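Local coordinates for F-actin-capping protein subunit alpha (Plasmodium berghei, PDB 7A0H) that probably caps the fast-growing barbed ends of actin filaments as a homodimer, blocking subunit exchange there without severing them, at residues 77-89 with 93-106. Numbering follows the deposited sequence.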
ATOM      1  N   GLY A  77      12.191 -27.009 -15.064  1.00 61.42           N
ATOM      2  CA  GLY A  77      10.939 -27.482 -15.660  1.00 71.86           C
ATOM      3  C   GLY A  77       9.773 -26.806 -14.984  1.00 60.52           C
ATOM      4  O   GLY A  77       9.620 -25.573 -14.968  1.00 62.37           O
ATOM      5  N   ASN A  78       8.962 -27.599 -14.323  1.00 79.35           N
ATOM      6  CA  ASN A  78       7.893 -27.081 -13.490  1.00 87.00           C
ATOM      7  C   ASN A  78       8.201 -27.298 -12.022  1.00 65.27           C
ATOM      8  O   ASN A  78       7.330 -27.084 -11.155  1.00 72.21           O
ATOM      9  CB  ASN A  78       6.599 -27.756 -13.942  1.00 80.84           C
ATOM     10  CG  ASN A  78       6.343 -27.557 -15.463  1.00118.19           C
ATOM     11  OD1 ASN A  78       6.046 -26.445 -15.925  1.00104.59           O
ATOM     12  ND2 ASN A  78       6.526 -28.630 -16.242  1.00 93.48           N
ATOM     13  N   LEU A  79       9.428 -27.737 -11.740  1.00 69.40           N
ATOM     14  CA  LEU A  79       9.972 -28.027 -10.414  1.00 63.26           C
ATOM     15  C   LEU A  79      10.958 -26.918  -9.997  1.00 65.38           C
ATOM     16  O   LEU A  79      11.217 -25.938 -10.717  1.00 60.48           O
ATOM     17  CB  LEU A  79      10.594 -29.442 -10.433  1.00 64.13           C
ATOM     18  CG  LEU A  79       9.680 -30.571 -11.075  1.00 62.44           C
ATOM     19  CD1 LEU A  79      10.217 -31.973 -11.029  1.00 54.24           C
ATOM     20  CD2 LEU A  79       8.317 -30.650 -10.437  1.00 50.77           C
ATOM     21  N   TYR A  80      11.512 -27.066  -8.793  1.00 62.53           N
ATOM     22  CA  TYR A  80      12.375 -26.080  -8.156  1.00 47.25           C
ATOM     23  C   TYR A  80      13.577 -26.817  -7.587  1.00 46.54           C
ATOM     24  O   TYR A  80      13.406 -27.781  -6.844  1.00 43.38           O
ATOM     25  CB  TYR A  80      11.643 -25.300  -7.034  1.00 40.59           C
ATOM     26  CG  TYR A  80      10.536 -24.472  -7.657  1.00 56.48           C
ATOM     27  CD1 TYR A  80      10.832 -23.265  -8.249  1.00 47.59           C
ATOM     28  CD2 TYR A  80       9.188 -24.960  -7.719  1.00 54.88           C
ATOM     29  CE1 TYR A  80       9.867 -22.540  -8.873  1.00 54.94           C
ATOM     30  CE2 TYR A  80       8.157 -24.215  -8.346  1.00 44.07           C
ATOM     31  CZ  TYR A  80       8.510 -23.049  -8.945  1.00 60.01           C
ATOM     32  OH  TYR A  80       7.516 -22.360  -9.530  1.00 51.03           O
ATOM     33  N   LEU A  81      14.793 -26.309  -7.849  1.00 59.31           N
ATOM     34  CA  LEU A  81      15.993 -27.029  -7.438  1.00 47.66           C
ATOM     35  C   LEU A  81      16.330 -26.659  -6.015  1.00 50.36           C
ATOM     36  O   LEU A  81      16.251 -25.485  -5.610  1.00 45.52           O
ATOM     37  CB  LEU A  81      17.191 -26.725  -8.340  1.00 52.05           C
ATOM     38  CG  LEU A  81      18.510 -27.462  -8.015  1.00 53.46           C
ATOM     39  CD1 LEU A  81      18.431 -28.957  -8.325  1.00 50.31           C
ATOM     40  CD2 LEU A  81      19.682 -26.830  -8.772  1.00 48.64           C
ATOM     41  N   HIS A  82      16.645 -27.652  -5.252  1.00 43.90           N
ATOM     42  CA  HIS A  82      17.433 -27.377  -4.062  1.00 61.63           C
ATOM     43  C   HIS A  82      18.899 -27.787  -4.356  1.00 49.13           C
ATOM     44  O   HIS A  82      19.194 -28.975  -4.401  1.00 48.73           O
ATOM     45  CB  HIS A  82      16.877 -28.166  -2.885  1.00 53.60           C
ATOM     46  CG  HIS A  82      17.505 -27.812  -1.575  1.00 65.77           C
ATOM     47  ND1 HIS A  82      18.759 -28.245  -1.216  1.00 56.52           N
ATOM     48  CD2 HIS A  82      16.995 -27.164  -0.498  1.00 60.51           C
ATOM     49  CE1 HIS A  82      18.984 -27.904   0.044  1.00 55.12           C
ATOM     50  NE2 HIS A  82      17.944 -27.226   0.493  1.00 67.46           N
ATOM     51  N   PRO A  83      19.815 -26.851  -4.595  1.00 56.06           N
ATOM     52  CA  PRO A  83      21.143 -27.232  -5.125  1.00 52.47           C
ATOM     53  C   PRO A  83      22.037 -27.998  -4.146  1.00 52.09           C
ATOM     54  O   PRO A  83      22.857 -28.826  -4.565  1.00 58.01           O
ATOM     55  CB  PRO A  83      21.752 -25.896  -5.556  1.00 45.78           C
ATOM     56  CG  PRO A  83      20.935 -24.858  -4.940  1.00 50.67           C
ATOM     57  CD  PRO A  83      19.525 -25.424  -4.845  1.00 50.40           C
ATOM     58  N   ASN A  84      21.883 -27.806  -2.861  1.00 48.95           N
ATOM     59  CA  ASN A  84      22.674 -28.648  -1.986  1.00 42.94           C
ATOM     60  C   ASN A  84      22.160 -30.045  -1.844  1.00 47.29           C
ATOM     61  O   ASN A  84      22.964 -30.975  -1.783  1.00 59.10           O
ATOM     62  CB  ASN A  84      22.851 -28.003  -0.629  1.00 50.91           C
ATOM     63  CG  ASN A  84      23.815 -26.831  -0.709  1.00 47.68           C
ATOM     64  OD1 ASN A  84      24.458 -26.593  -1.773  1.00 46.78           O
ATOM     65  ND2 ASN A  84      23.823 -26.022   0.318  1.00 50.44           N
ATOM     66  N   LEU A  85      20.830 -30.242  -1.701  1.00 61.47           N
ATOM     67  CA  LEU A  85      20.330 -31.609  -1.607  1.00 61.32           C
ATOM     68  C   LEU A  85      20.271 -32.330  -2.947  1.00 58.70           C
ATOM     69  O   LEU A  85      20.136 -33.564  -2.951  1.00 58.83           O
ATOM     70  CB  LEU A  85      18.928 -31.649  -0.941  1.00 70.52           C
ATOM     71  CG  LEU A  85      18.959 -31.130   0.494  1.00 72.35           C
ATOM     72  CD1 LEU A  85      17.631 -30.806   1.054  1.00 81.39           C
ATOM     73  CD2 LEU A  85      19.601 -32.172   1.360  1.00 67.54           C
ATOM     74  N   LYS A  86      20.321 -31.611  -4.073  1.00 52.24           N
ATOM     75  CA  LYS A  86      20.243 -32.263  -5.373  1.00 60.46           C
ATOM     76  C   LYS A  86      18.888 -32.943  -5.532  1.00 52.32           C
ATOM     77  O   LYS A  86      18.766 -34.156  -5.712  1.00 53.47           O
ATOM     78  CB  LYS A  86      21.395 -33.256  -5.523  1.00 57.98           C
ATOM     79  CG  LYS A  86      22.817 -32.593  -5.521  1.00 62.20           C
ATOM     80  CD  LYS A  86      22.905 -31.565  -6.679  1.00 66.75           C
ATOM     81  CE  LYS A  86      24.338 -31.060  -6.959  1.00 93.09           C
ATOM     82  NZ  LYS A  86      24.891 -30.152  -5.911  1.00 60.48           N
ATOM     83  N   ILE A  87      17.865 -32.115  -5.496  1.00 61.49           N
ATOM     84  CA  ILE A  87      16.467 -32.524  -5.413  1.00 65.16           C
ATOM     85  C   ILE A  87      15.694 -31.486  -6.203  1.00 56.38           C
ATOM     86  O   ILE A  87      16.010 -30.288  -6.107  1.00 53.50           O
ATOM     87  CB  ILE A  87      16.026 -32.575  -3.943  1.00 63.83           C
ATOM     88  CG1 ILE A  87      16.087 -33.998  -3.437  1.00 56.03           C
ATOM     89  CG2 ILE A  87      14.706 -31.850  -3.751  1.00 69.35           C
ATOM     90  CD1 ILE A  87      15.941 -34.023  -1.918  1.00 89.71           C
ATOM     91  N   LEU A  88      14.795 -31.943  -7.073  1.00 52.75           N
ATOM     92  CA  LEU A  88      13.797 -31.090  -7.689  1.00 58.66           C
ATOM     93  C   LEU A  88      12.526 -31.302  -6.892  1.00 63.12           C
ATOM     94  O   LEU A  88      12.092 -32.449  -6.696  1.00 59.39           O
ATOM     95  CB  LEU A  88      13.531 -31.459  -9.147  1.00 57.45           C
ATOM     96  CG  LEU A  88      14.779 -31.537 -10.038  1.00 68.54           C
ATOM     97  CD1 LEU A  88      14.472 -32.166 -11.416  1.00 65.24           C
ATOM     98  CD2 LEU A  88      15.392 -30.174 -10.255  1.00 66.82           C
ATOM     99  N   ALA A  89      11.945 -30.210  -6.433  1.00 58.13           N
ATOM    100  CA  ALA A  89      10.780 -30.245  -5.562  1.00 53.08           C
ATOM    101  C   ALA A  89       9.610 -29.738  -6.374  1.00 50.75           C
ATOM    102  O   ALA A  89       9.680 -28.686  -7.045  1.00 47.38           O
ATOM    103  CB  ALA A  89      10.973 -29.394  -4.309  1.00 51.65           C
ATOM    104  N   HIS A  93       1.752 -23.893  -4.932  1.00 54.68           N
ATOM    105  CA  HIS A  93       1.955 -22.468  -4.722  1.00 60.70           C
ATOM    106  C   HIS A  93       0.861 -21.850  -3.858  1.00 69.85           C
ATOM    107  O   HIS A  93       1.150 -20.939  -3.075  1.00 68.34           O
ATOM    108  CB  HIS A  93       2.029 -21.787  -6.064  1.00 54.45           C
ATOM    109  CG  HIS A  93       3.220 -22.177  -6.858  1.00 65.57           C
ATOM    110  ND1 HIS A  93       4.475 -21.639  -6.625  1.00 59.70           N
ATOM    111  CD2 HIS A  93       3.354 -23.040  -7.884  1.00 57.04           C
ATOM    112  CE1 HIS A  93       5.328 -22.160  -7.492  1.00 56.84           C
ATOM    113  NE2 HIS A  93       4.666 -22.994  -8.281  1.00 61.64           N
ATOM    114  N   LEU A  94      -0.383 -22.294  -3.990  1.00 79.84           N
ATOM    115  CA  LEU A  94      -1.414 -21.758  -3.111  1.00 67.36           C
ATOM    116  C   LEU A  94      -1.182 -22.238  -1.692  1.00 72.15           C
ATOM    117  O   LEU A  94      -1.297 -21.470  -0.730  1.00 76.65           O
ATOM    118  CB  LEU A  94      -2.805 -22.160  -3.593  1.00 99.14           C
ATOM    119  CG  LEU A  94      -3.109 -21.904  -5.067  1.00 98.92           C
ATOM    120  CD1 LEU A  94      -4.004 -23.010  -5.680  1.00103.33           C
ATOM    121  CD2 LEU A  94      -3.756 -20.521  -5.176  1.00111.02           C
ATOM    122  N   LYS A  95      -0.870 -23.517  -1.542  1.00 63.55           N
ATOM    123  CA  LYS A  95      -0.633 -24.037  -0.206  1.00 70.82           C
ATOM    124  C   LYS A  95       0.760 -23.683   0.319  1.00 77.17           C
ATOM    125  O   LYS A  95       0.972 -23.702   1.538  1.00 73.85           O
ATOM    126  CB  LYS A  95      -0.815 -25.559  -0.238  1.00 76.81           C
ATOM    127  CG  LYS A  95      -2.204 -26.097  -0.609  1.00 82.16           C
ATOM    128  CD  LYS A  95      -3.203 -25.891   0.558  1.00 86.64           C
ATOM    129  CE  LYS A  95      -4.572 -26.587   0.326  1.00 97.64           C
ATOM    130  NZ  LYS A  95      -5.757 -26.026   1.152  1.00 75.69           N
ATOM    131  N   ARG A  96       1.712 -23.380  -0.565  1.00 70.23           N
ATOM    132  CA  ARG A  96       3.106 -23.152  -0.156  1.00 70.63           C
ATOM    133  C   ARG A  96       3.642 -24.368   0.594  1.00 60.88           C
ATOM    134  O   ARG A  96       4.076 -24.297   1.751  1.00 71.80           O
ATOM    135  CB  ARG A  96       3.258 -21.888   0.696  1.00 59.29           C
ATOM    136  CG  ARG A  96       3.084 -20.588  -0.095  1.00 78.37           C
ATOM    137  CD  ARG A  96       3.652 -19.389   0.649  1.00 79.04           C
ATOM    138  NE  ARG A  96       3.475 -18.149  -0.118  1.00 80.85           N
ATOM    139  CZ  ARG A  96       3.741 -16.924   0.355  1.00 80.32           C
ATOM    140  NH1 ARG A  96       4.190 -16.762   1.605  1.00 70.50           N
ATOM    141  NH2 ARG A  96       3.581 -15.859  -0.423  1.00 64.68           N
ATOM    142  N   LYS A  97       3.583 -25.507  -0.080  1.00 69.07           N
ATOM    143  CA  LYS A  97       4.111 -26.734   0.477  1.00 50.93           C
ATOM    144  C   LYS A  97       4.711 -27.556  -0.622  1.00 50.12           C
ATOM    145  O   LYS A  97       4.435 -27.344  -1.805  1.00 64.08           O
ATOM    146  CB  LYS A  97       3.068 -27.552   1.236  1.00 63.17           C
ATOM    147  CG  LYS A  97       1.891 -28.061   0.384  1.00 75.65           C
ATOM    148  CD  LYS A  97       1.063 -29.134   1.159  1.00 79.32           C
ATOM    149  CE  LYS A  97      -0.176 -29.613   0.408  1.00 70.89           C
ATOM    150  NZ  LYS A  97      -0.987 -30.510   1.310  1.00 95.46           N
ATOM    151  N   VAL A  98       5.591 -28.463  -0.209  1.00 58.15           N
ATOM    152  CA  VAL A  98       6.188 -29.426  -1.105  1.00 64.05           C
ATOM    153  C   VAL A  98       5.249 -30.623  -1.244  1.00 52.16           C
ATOM    154  O   VAL A  98       4.919 -31.278  -0.243  1.00 66.37           O
ATOM    155  CB  VAL A  98       7.549 -29.879  -0.579  1.00 56.40           C
ATOM    156  CG1 VAL A  98       8.138 -30.939  -1.474  1.00 55.31           C
ATOM    157  CG2 VAL A  98       8.491 -28.688  -0.515  1.00 63.34           C
ATOM    158  N   ILE A  99       4.969 -31.015  -2.479  1.00 60.79           N
ATOM    159  CA  ILE A  99       4.068 -32.142  -2.725  1.00 66.37           C
ATOM    160  C   ILE A  99       4.757 -33.316  -3.386  1.00 62.32           C
ATOM    161  O   ILE A  99       4.146 -34.370  -3.521  1.00 57.89           O
ATOM    162  CB  ILE A  99       2.836 -31.713  -3.555  1.00 65.50           C
ATOM    163  CG1 ILE A  99       3.248 -31.112  -4.918  1.00 56.26           C
ATOM    164  CG2 ILE A  99       2.113 -30.627  -2.837  1.00 56.73           C
ATOM    165  CD1 ILE A  99       2.059 -30.707  -5.877  1.00 55.49           C
ATOM    166  N   ASP A 100       6.002 -33.182  -3.818  1.00 55.96           N
ATOM    167  CA  ASP A 100       6.734 -34.334  -4.357  1.00 60.44           C
ATOM    168  C   ASP A 100       8.192 -33.903  -4.511  1.00 59.12           C
ATOM    169  O   ASP A 100       8.509 -32.724  -4.605  1.00 54.04           O
ATOM    170  CB  ASP A 100       6.043 -34.798  -5.669  1.00 57.38           C
ATOM    171  CG  ASP A 100       6.519 -36.131  -6.172  1.00 68.72           C
ATOM    172  OD1 ASP A 100       6.691 -37.110  -5.364  1.00 68.43           O
ATOM    173  OD2 ASP A 100       6.627 -36.204  -7.428  1.00 64.93           O
ATOM    174  N   THR A 101       9.087 -34.867  -4.514  1.00 62.51           N
ATOM    175  CA  THR A 101      10.476 -34.537  -4.756  1.00 64.67           C
ATOM    176  C   THR A 101      11.064 -35.593  -5.658  1.00 69.77           C
ATOM    177  O   THR A 101      10.708 -36.771  -5.553  1.00 71.67           O
ATOM    178  CB  THR A 101      11.294 -34.456  -3.492  1.00 68.01           C
ATOM    179  OG1 THR A 101      11.186 -35.704  -2.832  1.00 67.16           O
ATOM    180  CG2 THR A 101      10.785 -33.386  -2.576  1.00 71.14           C
ATOM    181  N   THR A 102      11.927 -35.141  -6.556  1.00 60.62           N
ATOM    182  CA  THR A 102      12.591 -36.030  -7.516  1.00 70.19           C
ATOM    183  C   THR A 102      14.089 -35.802  -7.329  1.00 66.10           C
ATOM    184  O   THR A 102      14.604 -34.733  -7.687  1.00 63.26           O
ATOM    185  CB  THR A 102      12.217 -35.683  -8.963  1.00 63.41           C
ATOM    186  OG1 THR A 102      10.803 -35.545  -9.085  1.00 78.86           O
ATOM    187  CG2 THR A 102      12.815 -36.737  -9.905  1.00 75.18           C
ATOM    188  N   PRO A 103      14.790 -36.784  -6.789  1.00 66.82           N
ATOM    189  CA  PRO A 103      16.224 -36.644  -6.515  1.00 66.15           C
ATOM    190  C   PRO A 103      17.095 -36.680  -7.765  1.00 60.00           C
ATOM    191  O   PRO A 103      16.874 -37.462  -8.683  1.00 67.21           O
ATOM    192  CB  PRO A 103      16.512 -37.867  -5.629  1.00 58.71           C
ATOM    193  CG  PRO A 103      15.451 -38.890  -6.091  1.00 80.48           C
ATOM    194  CD  PRO A 103      14.234 -38.106  -6.411  1.00 82.89           C
ATOM    195  N   LEU A 104      18.126 -35.899  -7.773  1.00 67.76           N
ATOM    196  CA  LEU A 104      19.083 -36.036  -8.864  1.00 67.27           C
ATOM    197  C   LEU A 104      20.095 -37.086  -8.478  1.00 87.82           C
ATOM    198  O   LEU A 104      20.382 -37.290  -7.298  1.00 85.01           O
ATOM    199  CB  LEU A 104      19.768 -34.694  -9.136  1.00 69.53           C
ATOM    200  CG  LEU A 104      18.763 -33.567  -9.420  1.00 79.45           C
ATOM    201  CD1 LEU A 104      19.599 -32.390  -9.580  1.00 58.89           C
ATOM    202  CD2 LEU A 104      17.889 -33.781 -10.676  1.00 70.51           C
ATOM    203  N   THR A 105      20.595 -37.782  -9.481  1.00 80.29           N
ATOM    204  CA  THR A 105      21.623 -38.792  -9.253  1.00109.70           C
ATOM    205  C   THR A 105      22.897 -38.053  -8.885  1.00103.73           C
ATOM    206  O   THR A 105      23.235 -37.047  -9.519  1.00 94.56           O
ATOM    207  CB  THR A 105      21.813 -39.660 -10.490  1.00 99.71           C
ATOM    208  OG1 THR A 105      20.530 -40.092 -10.997  1.00136.86           O
ATOM    209  CG2 THR A 105      22.628 -40.888 -10.153  1.00110.48           C
ATOM    210  N   LYS A 106      23.577 -38.516  -7.850  1.00110.80           N
ATOM    211  CA  LYS A 106      24.769 -37.836  -7.367  1.00129.43           C
ATOM    212  C   LYS A 106      25.981 -38.215  -8.211  1.00103.76           C
ATOM    213  O   LYS A 106      26.074 -39.328  -8.731  1.00123.33           O
ATOM    214  CB  LYS A 106      25.044 -38.197  -5.909  1.00120.43           C
ATOM    215  CG  LYS A 106      23.860 -38.057  -4.971  1.00113.19           C
ATOM    216  CD  LYS A 106      23.643 -36.619  -4.564  1.00108.06           C
ATOM    217  CE  LYS A 106      22.836 -36.516  -3.268  1.00101.19           C
ATOM    218  NZ  LYS A 106      22.803 -35.083  -2.831  1.00 82.32           N
TER
HETATM  219  O   HOH W   1       5.701 -24.387 -11.052  1.00 65.30           O
HETATM  220  O   HOH W   2      19.600 -36.344  -4.620  1.00 65.38           O
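With CG of Leu104 turned anti to its carbonyl carbon (chi1 -55°) and CG of Leu81 anti to its backbone nitrogen (chi1 -179°), the two leucines cross at about a right angle and touch through their CD1 methyls, 3.8 Å apart. The other branch of Leu104, CD2, lies 3.9 Å from CD1 of Leu88, so one side chain packs against two neighbouring strands of the sheet. Beneath these methyls the backbones of 87-89 and 97-103 run antiparallel. Leu88 and Thr102 form a hydrogen-bonded pair: Thr102 N reaches Leu88 O at 2.7 Å, and Leu88 N returns a bond to Thr102 O. Ile87 opposite Pro103 and Ala89 opposite Thr101 are non-hydrogen-bonded pairs, their side chains on the other face of the sheet from Leu88. Leu104 N adds a hydrogen bond to Lys86 O. Lys106, poorly ordered, donates a hydrogen bond from NZ to Leu85 O at 3.1 Å, from above the carbonyl plane, while the Lys86 chain, bent at chi2 and chi4, carries its own NZ away to a hydrogen bond with Pro83 O and a salt bridge with Glu114. At the far end, the Tyr80 and His93 rings approach by their margins, neither over the other's face, planes at 81°; Tyr80 OH lies 3.0 Å from His93 CE1, near the imidazole plane, and is hydrogen-bonded to Glu54. A water links Asn78 O to His93 NE2. Lys86 and Ile87, set against the single His82, make a G1 beta bulge at the turn between 79-82 and 87-89, and the whole forms an antiparallel beta meander, with 97-103 as an outermost strand within this chain.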